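Local coordinates for salicylaldehyde dehydrogenase NahF (Pseudomonas putida, PDB 4JZ6), which probably catalyses the NAD+-dependent oxidation of salicylaldehyde to salicylate, a step of naphthalene degradation, at residues Thr185-Ala199 / Val214-Ile228. Sequence-based numbering, arbitrary orientation.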
ATOM      1  N   THR A 185       3.214  18.485  -1.287  1.00 20.83           N
ATOM      2  CA  THR A 185       2.453  19.489  -0.558  1.00 20.52           C
ATOM      3  C   THR A 185       1.286  18.762   0.087  1.00 23.74           C
ATOM      4  O   THR A 185       0.926  17.663  -0.343  1.00 24.24           O
ATOM      5  CB  THR A 185       1.945  20.608  -1.479  1.00 21.19           C
ATOM      6  OG1 THR A 185       0.887  20.109  -2.305  1.00 34.33           O
ATOM      7  CG2 THR A 185       3.071  21.118  -2.357  1.00 21.11           C
ATOM      8  N   VAL A 186       0.700  19.345   1.127  1.00 20.97           N
ATOM      9  CA  VAL A 186      -0.310  18.612   1.880  1.00 24.52           C
ATOM     10  C   VAL A 186      -1.543  19.419   2.295  1.00 26.05           C
ATOM     11  O   VAL A 186      -1.448  20.574   2.704  1.00 23.63           O
ATOM     12  CB  VAL A 186       0.327  17.876   3.096  1.00 24.19           C
ATOM     13  CG1 VAL A 186       1.643  18.522   3.468  1.00 24.22           C
ATOM     14  CG2 VAL A 186      -0.619  17.835   4.295  1.00 25.89           C
ATOM     15  N   VAL A 187      -2.705  18.792   2.143  1.00 32.01           N
ATOM     16  CA  VAL A 187      -3.928  19.271   2.760  1.00 29.37           C
ATOM     17  C   VAL A 187      -4.068  18.566   4.109  1.00 31.08           C
ATOM     18  O   VAL A 187      -4.310  17.357   4.173  1.00 26.13           O
ATOM     19  CB  VAL A 187      -5.155  18.995   1.876  1.00 26.11           C
ATOM     20  CG1 VAL A 187      -6.427  19.446   2.576  1.00 24.79           C
ATOM     21  CG2 VAL A 187      -5.008  19.695   0.536  1.00 23.76           C
ATOM     22  N   PHE A 188      -3.881  19.338   5.177  1.00 34.92           N
ATOM     23  CA  PHE A 188      -3.884  18.843   6.548  1.00 22.73           C
ATOM     24  C   PHE A 188      -5.273  19.008   7.152  1.00 23.53           C
ATOM     25  O   PHE A 188      -5.727  20.126   7.389  1.00 24.24           O
ATOM     26  CB  PHE A 188      -2.832  19.626   7.348  1.00 24.39           C
ATOM     27  CG  PHE A 188      -2.884  19.416   8.849  1.00 24.84           C
ATOM     28  CD1 PHE A 188      -3.341  18.228   9.404  1.00 22.42           C
ATOM     29  CD2 PHE A 188      -2.452  20.427   9.706  1.00 24.33           C
ATOM     30  CE1 PHE A 188      -3.378  18.063  10.780  1.00 25.79           C
ATOM     31  CE2 PHE A 188      -2.479  20.263  11.078  1.00 23.06           C
ATOM     32  CZ  PHE A 188      -2.942  19.082  11.618  1.00 22.84           C
ATOM     33  N   LYS A 189      -5.948  17.889   7.399  1.00 23.48           N
ATOM     34  CA  LYS A 189      -7.246  17.907   8.059  1.00 24.25           C
ATOM     35  C   LYS A 189      -7.073  17.605   9.538  1.00 35.56           C
ATOM     36  O   LYS A 189      -6.702  16.490   9.911  1.00 36.72           O
ATOM     37  CB  LYS A 189      -8.184  16.879   7.433  1.00 24.43           C
ATOM     38  CG  LYS A 189      -9.509  16.731   8.163  1.00 25.24           C
ATOM     39  CD  LYS A 189     -10.385  17.961   7.995  1.00 27.02           C
ATOM     40  CE  LYS A 189     -11.711  17.809   8.747  1.00 37.34           C
ATOM     41  NZ  LYS A 189     -11.542  17.477  10.202  1.00 40.41           N
ATOM     42  N   GLY A 190      -7.346  18.606  10.372  1.00 29.43           N
ATOM     43  CA  GLY A 190      -7.145  18.496  11.805  1.00 28.44           C
ATOM     44  C   GLY A 190      -8.330  17.902  12.540  1.00 31.13           C
ATOM     45  O   GLY A 190      -9.318  17.494  11.920  1.00 34.96           O
ATOM     46  N   SER A 191      -8.234  17.858  13.867  1.00 27.97           N
ATOM     47  CA  SER A 191      -9.262  17.227  14.686  1.00 25.95           C
ATOM     48  C   SER A 191     -10.216  18.229  15.313  1.00 32.57           C
ATOM     49  O   SER A 191      -9.817  19.328  15.712  1.00 27.34           O
ATOM     50  CB  SER A 191      -8.631  16.392  15.791  1.00 25.46           C
ATOM     51  OG  SER A 191      -9.627  15.974  16.705  1.00 29.07           O
ATOM     52  N   GLU A 192     -11.477  17.827  15.422  1.00 27.77           N
ATOM     53  CA  GLU A 192     -12.493  18.688  16.003  1.00 28.96           C
ATOM     54  C   GLU A 192     -12.234  18.941  17.488  1.00 32.91           C
ATOM     55  O   GLU A 192     -12.698  19.942  18.044  1.00 37.42           O
ATOM     56  CB  GLU A 192     -13.886  18.089  15.800  1.00 29.69           C
ATOM     57  CG  GLU A 192     -14.132  16.797  16.550  1.00 29.51           C
ATOM     58  CD  GLU A 192     -14.032  15.571  15.668  1.00 37.96           C
ATOM     59  OE1 GLU A 192     -13.188  15.558  14.740  1.00 30.64           O
ATOM     60  OE2 GLU A 192     -14.810  14.620  15.906  1.00 40.02           O
ATOM     61  N   PHE A 193     -11.495  18.036  18.126  1.00 28.41           N
ATOM     62  CA  PHE A 193     -11.206  18.143  19.553  1.00 36.09           C
ATOM     63  C   PHE A 193      -9.910  18.911  19.820  1.00 37.30           C
ATOM     64  O   PHE A 193      -9.617  19.292  20.961  1.00 35.63           O
ATOM     65  CB  PHE A 193     -11.110  16.754  20.180  1.00 38.12           C
ATOM     66  CG  PHE A 193     -12.364  15.940  20.058  1.00 41.55           C
ATOM     67  CD1 PHE A 193     -13.534  16.343  20.685  1.00 47.44           C
ATOM     68  CD2 PHE A 193     -12.368  14.762  19.335  1.00 41.54           C
ATOM     69  CE1 PHE A 193     -14.691  15.591  20.581  1.00 49.40           C
ATOM     70  CE2 PHE A 193     -13.518  14.004  19.225  1.00 47.14           C
ATOM     71  CZ  PHE A 193     -14.683  14.418  19.851  1.00 50.98           C
ATOM     72  N   SER A 194      -9.135  19.131  18.764  1.00 37.87           N
ATOM     73  CA  SER A 194      -7.827  19.758  18.900  1.00 35.76           C
ATOM     74  C   SER A 194      -7.559  20.885  17.884  1.00 38.20           C
ATOM     75  O   SER A 194      -6.500  20.909  17.255  1.00 50.77           O
ATOM     76  CB  SER A 194      -6.747  18.675  18.806  1.00 25.96           C
ATOM     77  OG  SER A 194      -5.573  19.177  18.200  1.00 93.40           O
ATOM     78  N   PRO A 195      -8.499  21.839  17.729  1.00 30.86           N
ATOM     79  CA  PRO A 195      -8.262  22.798  16.646  1.00 30.01           C
ATOM     80  C   PRO A 195      -7.210  23.863  16.959  1.00 29.98           C
ATOM     81  O   PRO A 195      -6.547  24.338  16.034  1.00 31.79           O
ATOM     82  CB  PRO A 195      -9.636  23.440  16.447  1.00 29.41           C
ATOM     83  CG  PRO A 195     -10.263  23.364  17.765  1.00 30.08           C
ATOM     84  CD  PRO A 195      -9.798  22.077  18.383  1.00 29.24           C
ATOM     85  N   ALA A 196      -7.056  24.239  18.223  1.00 28.76           N
ATOM     86  CA  ALA A 196      -6.051  25.235  18.579  1.00 28.90           C
ATOM     87  C   ALA A 196      -4.644  24.669  18.438  1.00 28.63           C
ATOM     88  O   ALA A 196      -3.728  25.357  17.983  1.00 28.81           O
ATOM     89  CB  ALA A 196      -6.275  25.755  19.986  1.00 29.75           C
ATOM     90  N   THR A 197      -4.478  23.410  18.825  1.00 27.14           N
ATOM     91  CA  THR A 197      -3.178  22.758  18.753  1.00 27.03           C
ATOM     92  C   THR A 197      -2.734  22.545  17.313  1.00 25.79           C
ATOM     93  O   THR A 197      -1.575  22.771  16.966  1.00 25.22           O
ATOM     94  CB  THR A 197      -3.205  21.399  19.449  1.00 25.70           C
ATOM     95  OG1 THR A 197      -3.986  21.492  20.642  1.00 26.45           O
ATOM     96  CG2 THR A 197      -1.795  20.961  19.800  1.00 25.02           C
ATOM     97  N   HIS A 198      -3.666  22.100  16.478  1.00 29.46           N
ATOM     98  CA  HIS A 198      -3.373  21.855  15.072  1.00 31.33           C
ATOM     99  C   HIS A 198      -3.162  23.154  14.291  1.00 32.63           C
ATOM    100  O   HIS A 198      -2.376  23.205  13.345  1.00 28.82           O
ATOM    101  CB  HIS A 198      -4.478  21.005  14.450  1.00 27.46           C
ATOM    102  CG  HIS A 198      -4.449  19.581  14.897  1.00 24.29           C
ATOM    103  ND1 HIS A 198      -5.495  18.710  14.686  1.00 24.40           N
ATOM    104  CD2 HIS A 198      -3.488  18.868  15.535  1.00 23.68           C
ATOM    105  CE1 HIS A 198      -5.183  17.524  15.178  1.00 23.87           C
ATOM    106  NE2 HIS A 198      -3.970  17.593  15.697  1.00 25.63           N
ATOM    107  N   ALA A 199      -3.863  24.208  14.686  1.00 27.96           N
ATOM    108  CA  ALA A 199      -3.612  25.508  14.089  1.00 28.76           C
ATOM    109  C   ALA A 199      -2.211  25.958  14.497  1.00 32.84           C
ATOM    110  O   ALA A 199      -1.455  26.488  13.679  1.00 29.31           O
ATOM    111  CB  ALA A 199      -4.650  26.507  14.532  1.00 27.98           C
ATOM    112  N   VAL A 214       2.223  25.074   0.390  1.00 23.06           N
ATOM    113  CA  VAL A 214       2.878  23.800   0.636  1.00 25.59           C
ATOM    114  C   VAL A 214       2.169  23.055   1.770  1.00 27.89           C
ATOM    115  O   VAL A 214       2.023  21.835   1.724  1.00 34.33           O
ATOM    116  CB  VAL A 214       4.377  23.975   0.925  1.00 28.64           C
ATOM    117  CG1 VAL A 214       5.027  22.630   1.154  1.00 29.02           C
ATOM    118  CG2 VAL A 214       5.049  24.676  -0.237  1.00 22.06           C
ATOM    119  N   LEU A 215       1.718  23.800   2.778  1.00 25.97           N
ATOM    120  CA  LEU A 215       0.880  23.240   3.836  1.00 22.81           C
ATOM    121  C   LEU A 215      -0.425  24.015   3.965  1.00 28.27           C
ATOM    122  O   LEU A 215      -0.424  25.230   4.143  1.00 33.25           O
ATOM    123  CB  LEU A 215       1.610  23.244   5.178  1.00 26.06           C
ATOM    124  CG  LEU A 215       0.791  22.762   6.382  1.00 25.94           C
ATOM    125  CD1 LEU A 215       0.421  21.292   6.238  1.00 23.18           C
ATOM    126  CD2 LEU A 215       1.540  23.000   7.683  1.00 27.19           C
ATOM    127  N   ASN A 216      -1.539  23.301   3.877  1.00 30.10           N
ATOM    128  CA  ASN A 216      -2.854  23.916   3.975  1.00 30.76           C
ATOM    129  C   ASN A 216      -3.686  23.204   5.040  1.00 32.82           C
ATOM    130  O   ASN A 216      -3.747  21.975   5.069  1.00 34.82           O
ATOM    131  CB  ASN A 216      -3.551  23.889   2.615  1.00 33.30           C
ATOM    132  CG  ASN A 216      -2.733  24.576   1.527  1.00 37.89           C
ATOM    133  OD1 ASN A 216      -2.908  25.766   1.263  1.00 38.39           O
ATOM    134  ND2 ASN A 216      -1.830  23.831   0.899  1.00 24.00           N
ATOM    135  N   TYR A 217      -4.322  23.979   5.914  1.00 25.27           N
ATOM    136  CA  TYR A 217      -4.936  23.432   7.120  1.00 25.36           C
ATOM    137  C   TYR A 217      -6.452  23.571   7.131  1.00 26.27           C
ATOM    138  O   TYR A 217      -6.995  24.649   6.892  1.00 33.32           O
ATOM    139  CB  TYR A 217      -4.324  24.105   8.355  1.00 34.69           C
ATOM    140  CG  TYR A 217      -5.042  23.845   9.663  1.00 31.91           C
ATOM    141  CD1 TYR A 217      -5.468  24.901  10.463  1.00 26.76           C
ATOM    142  CD2 TYR A 217      -5.283  22.548  10.108  1.00 26.52           C
ATOM    143  CE1 TYR A 217      -6.118  24.676  11.669  1.00 27.14           C
ATOM    144  CE2 TYR A 217      -5.938  22.314  11.317  1.00 27.52           C
ATOM    145  CZ  TYR A 217      -6.350  23.383  12.092  1.00 26.62           C
ATOM    146  OH  TYR A 217      -6.998  23.159  13.287  1.00 27.05           O
ATOM    147  N   LEU A 218      -7.128  22.466   7.420  1.00 33.03           N
ATOM    148  CA  LEU A 218      -8.580  22.450   7.483  1.00 30.83           C
ATOM    149  C   LEU A 218      -9.049  21.792   8.770  1.00 36.17           C
ATOM    150  O   LEU A 218      -8.467  20.803   9.227  1.00 36.42           O
ATOM    151  CB  LEU A 218      -9.160  21.677   6.303  1.00 26.97           C
ATOM    152  CG  LEU A 218      -8.923  22.207   4.894  1.00 27.05           C
ATOM    153  CD1 LEU A 218      -9.280  21.119   3.909  1.00 26.79           C
ATOM    154  CD2 LEU A 218      -9.755  23.445   4.649  1.00 28.23           C
ATOM    155  N   ASN A 219     -10.102  22.350   9.354  1.00 28.08           N
ATOM    156  CA  ASN A 219     -10.767  21.725  10.482  1.00 28.33           C
ATOM    157  C   ASN A 219     -12.263  21.964  10.370  1.00 30.19           C
ATOM    158  O   ASN A 219     -12.697  22.898   9.692  1.00 30.26           O
ATOM    159  CB  ASN A 219     -10.228  22.268  11.803  1.00 28.38           C
ATOM    160  CG  ASN A 219     -10.174  21.209  12.882  1.00 31.90           C
ATOM    161  OD1 ASN A 219     -10.972  20.270  12.880  1.00 31.40           O
ATOM    162  ND2 ASN A 219      -9.224  21.344  13.805  1.00 27.55           N
ATOM    163  N   SER A 220     -13.054  21.113  11.015  1.00 29.75           N
ATOM    164  CA  SER A 220     -14.502  21.237  10.928  1.00 31.02           C
ATOM    165  C   SER A 220     -15.208  20.546  12.084  1.00 32.07           C
ATOM    166  O   SER A 220     -14.612  19.758  12.818  1.00 33.47           O
ATOM    167  CB  SER A 220     -15.007  20.649   9.611  1.00 34.08           C
ATOM    168  OG  SER A 220     -14.728  19.258   9.539  1.00 39.32           O
ATOM    169  N   SER A 221     -16.489  20.848  12.241  1.00 32.54           N
ATOM    170  CA  SER A 221     -17.331  20.094  13.150  1.00 36.70           C
ATOM    171  C   SER A 221     -17.427  18.673  12.609  1.00 44.17           C
ATOM    172  O   SER A 221     -17.361  18.464  11.394  1.00 47.50           O
ATOM    173  CB  SER A 221     -18.715  20.737  13.246  1.00 34.89           C
ATOM    174  OG  SER A 221     -19.217  21.056  11.959  1.00 37.38           O
ATOM    175  N   PRO A 222     -17.576  17.689  13.507  1.00 41.26           N
ATOM    176  CA  PRO A 222     -17.567  16.281  13.091  1.00 34.87           C
ATOM    177  C   PRO A 222     -18.698  15.922  12.126  1.00 35.82           C
ATOM    178  O   PRO A 222     -18.578  14.931  11.412  1.00 41.52           O
ATOM    179  CB  PRO A 222     -17.725  15.521  14.415  1.00 32.72           C
ATOM    180  CG  PRO A 222     -18.356  16.499  15.346  1.00 34.90           C
ATOM    181  CD  PRO A 222     -17.797  17.836  14.957  1.00 35.67           C
ATOM    182  N   ASP A 223     -19.765  16.716  12.100  1.00 33.75           N
ATOM    183  CA  ASP A 223     -20.883  16.456  11.197  1.00 37.28           C
ATOM    184  C   ASP A 223     -20.484  16.709   9.743  1.00 38.98           C
ATOM    185  O   ASP A 223     -21.174  16.270   8.816  1.00 38.94           O
ATOM    186  CB  ASP A 223     -22.106  17.306  11.573  1.00 39.94           C
ATOM    187  CG  ASP A 223     -21.961  18.766  11.161  1.00 53.31           C
ATOM    188  OD1 ASP A 223     -21.206  19.498  11.833  1.00 57.08           O
ATOM    189  OD2 ASP A 223     -22.606  19.188  10.174  1.00 58.45           O
ATOM    190  N   ARG A 224     -19.363  17.408   9.556  1.00 33.48           N
ATOM    191  CA  ARG A 224     -18.890  17.780   8.225  1.00 33.15           C
ATOM    192  C   ARG A 224     -17.714  16.929   7.771  1.00 35.12           C
ATOM    193  O   ARG A 224     -17.466  16.817   6.572  1.00 36.40           O
ATOM    194  CB  ARG A 224     -18.480  19.255   8.188  1.00 33.36           C
ATOM    195  CG  ARG A 224     -19.607  20.241   8.439  1.00 34.88           C
ATOM    196  CD  ARG A 224     -19.157  21.664   8.149  1.00 35.29           C
ATOM    197  NE  ARG A 224     -20.234  22.631   8.351  1.00 41.22           N
ATOM    198  CZ  ARG A 224     -20.153  23.921   8.037  1.00 41.41           C
ATOM    199  NH1 ARG A 224     -19.041  24.407   7.497  1.00 41.27           N
ATOM    200  NH2 ARG A 224     -21.186  24.724   8.257  1.00 38.79           N
ATOM    201  N   SER A 225     -16.994  16.343   8.731  1.00 42.45           N
ATOM    202  CA  SER A 225     -15.785  15.555   8.448  1.00 42.03           C
ATOM    203  C   SER A 225     -15.925  14.544   7.305  1.00 44.06           C
ATOM    204  O   SER A 225     -15.114  14.568   6.376  1.00 42.04           O
ATOM    205  CB  SER A 225     -15.239  14.864   9.708  1.00 40.46           C
ATOM    206  OG  SER A 225     -14.630  15.794  10.583  1.00 47.82           O
ATOM    207  N   PRO A 226     -16.946  13.661   7.363  1.00 43.94           N
ATOM    208  CA  PRO A 226     -17.066  12.676   6.283  1.00 43.36           C
ATOM    209  C   PRO A 226     -17.113  13.292   4.889  1.00 42.82           C
ATOM    210  O   PRO A 226     -16.344  12.873   4.026  1.00 45.12           O
ATOM    211  CB  PRO A 226     -18.388  11.960   6.597  1.00 42.27           C
ATOM    212  CG  PRO A 226     -19.072  12.804   7.621  1.00 39.80           C
ATOM    213  CD  PRO A 226     -17.984  13.457   8.387  1.00 38.42           C
ATOM    214  N   GLU A 227     -17.977  14.278   4.673  1.00 41.45           N
ATOM    215  CA  GLU A 227     -18.130  14.844   3.335  1.00 41.64           C
ATOM    216  C   GLU A 227     -16.922  15.667   2.891  1.00 36.68           C
ATOM    217  O   GLU A 227     -16.616  15.735   1.701  1.00 38.79           O
ATOM    218  CB  GLU A 227     -19.414  15.667   3.228  1.00 45.24           C
ATOM    219  CG  GLU A 227     -19.410  16.949   4.024  1.00 48.86           C
ATOM    220  CD  GLU A 227     -20.641  17.778   3.751  1.00 56.44           C
ATOM    221  OE1 GLU A 227     -20.987  18.636   4.597  1.00 60.66           O
ATOM    222  OE2 GLU A 227     -21.262  17.567   2.683  1.00 56.03           O
ATOM    223  N   ILE A 228     -16.243  16.292   3.845  1.00 31.40           N
ATOM    224  CA  ILE A 228     -15.013  17.011   3.544  1.00 29.52           C
ATOM    225  C   ILE A 228     -13.949  16.009   3.116  1.00 29.97           C
ATOM    226  O   ILE A 228     -13.208  16.244   2.161  1.00 33.39           O
ATOM    227  CB  ILE A 228     -14.535  17.853   4.750  1.00 29.86           C
ATOM    228  CG1 ILE A 228     -15.384  19.123   4.861  1.00 30.56           C
ATOM    229  CG2 ILE A 228     -13.059  18.211   4.622  1.00 28.31           C
ATOM    230  CD1 ILE A 228     -15.090  19.949   6.081  1.00 30.63           C
TER
HETATM  231  O   HOH W   1     -13.085  14.035  12.091  1.00 36.88           O
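Val186 to Lys189 pair in parallel register with Leu215 to Leu218, the two strands of a right-handed beta-alpha-beta crossover whose helix is 195-208. Strand 215-218 forms an outer edge, within this chain, of the Rossmann-like sheet of the aldehyde dehydrogenase fold; strand 186-189 bonds on its other side to Ile159, Ser161 and Val163. The backbone ladder alternates between Val186 and Phe188 on one strand and Asn216 and Leu218 on the other, then runs past the strand ends, where Gly190 N donates to Leu218 O (2.7 Å).

Apolar packing divides between the sheet's two faces. Under the crossover helix, Phe188 and Tyr217 lie side by side, their ring planes inclined at 36° and CD2 meeting CD2 at 3.6 Å. With CG anti to the backbone N (chi1 168°), the Tyr217 ring is carried beneath the first helical turn, where Ala199 CB approaches CE1 at 3.7 Å and His198 O sits over the ring centre. Leu215 CD1 fills in against Phe188 CB. On the other face, Val187 CG1 touches Leu218 CD1 (3.6 Å).

Polar side chains tie the loops beyond the strands. Lys189, bent at chi2 and chi4, passes Ser220 OG with its CE and turns NZ back to its neighbour Gly190 O. A water links Glu192 OE1 to Ser225 OG. The Asn219 amide donates from ND2 to Tyr217 OH and to Ser191 O, while its OD1 takes Ser220 N on an in-plane lone pair. A leucine in place of Asn219 has no N-H to offer Tyr217 OH or Ser191 O, and would probably leave the 191-194 turn less firmly tied to the end of the edge strand. Ser191 O is gripped from opposite faces of its carbonyl plane, by Ser194 N at 3.1 Å and Asn219 ND2 at 2.8 Å.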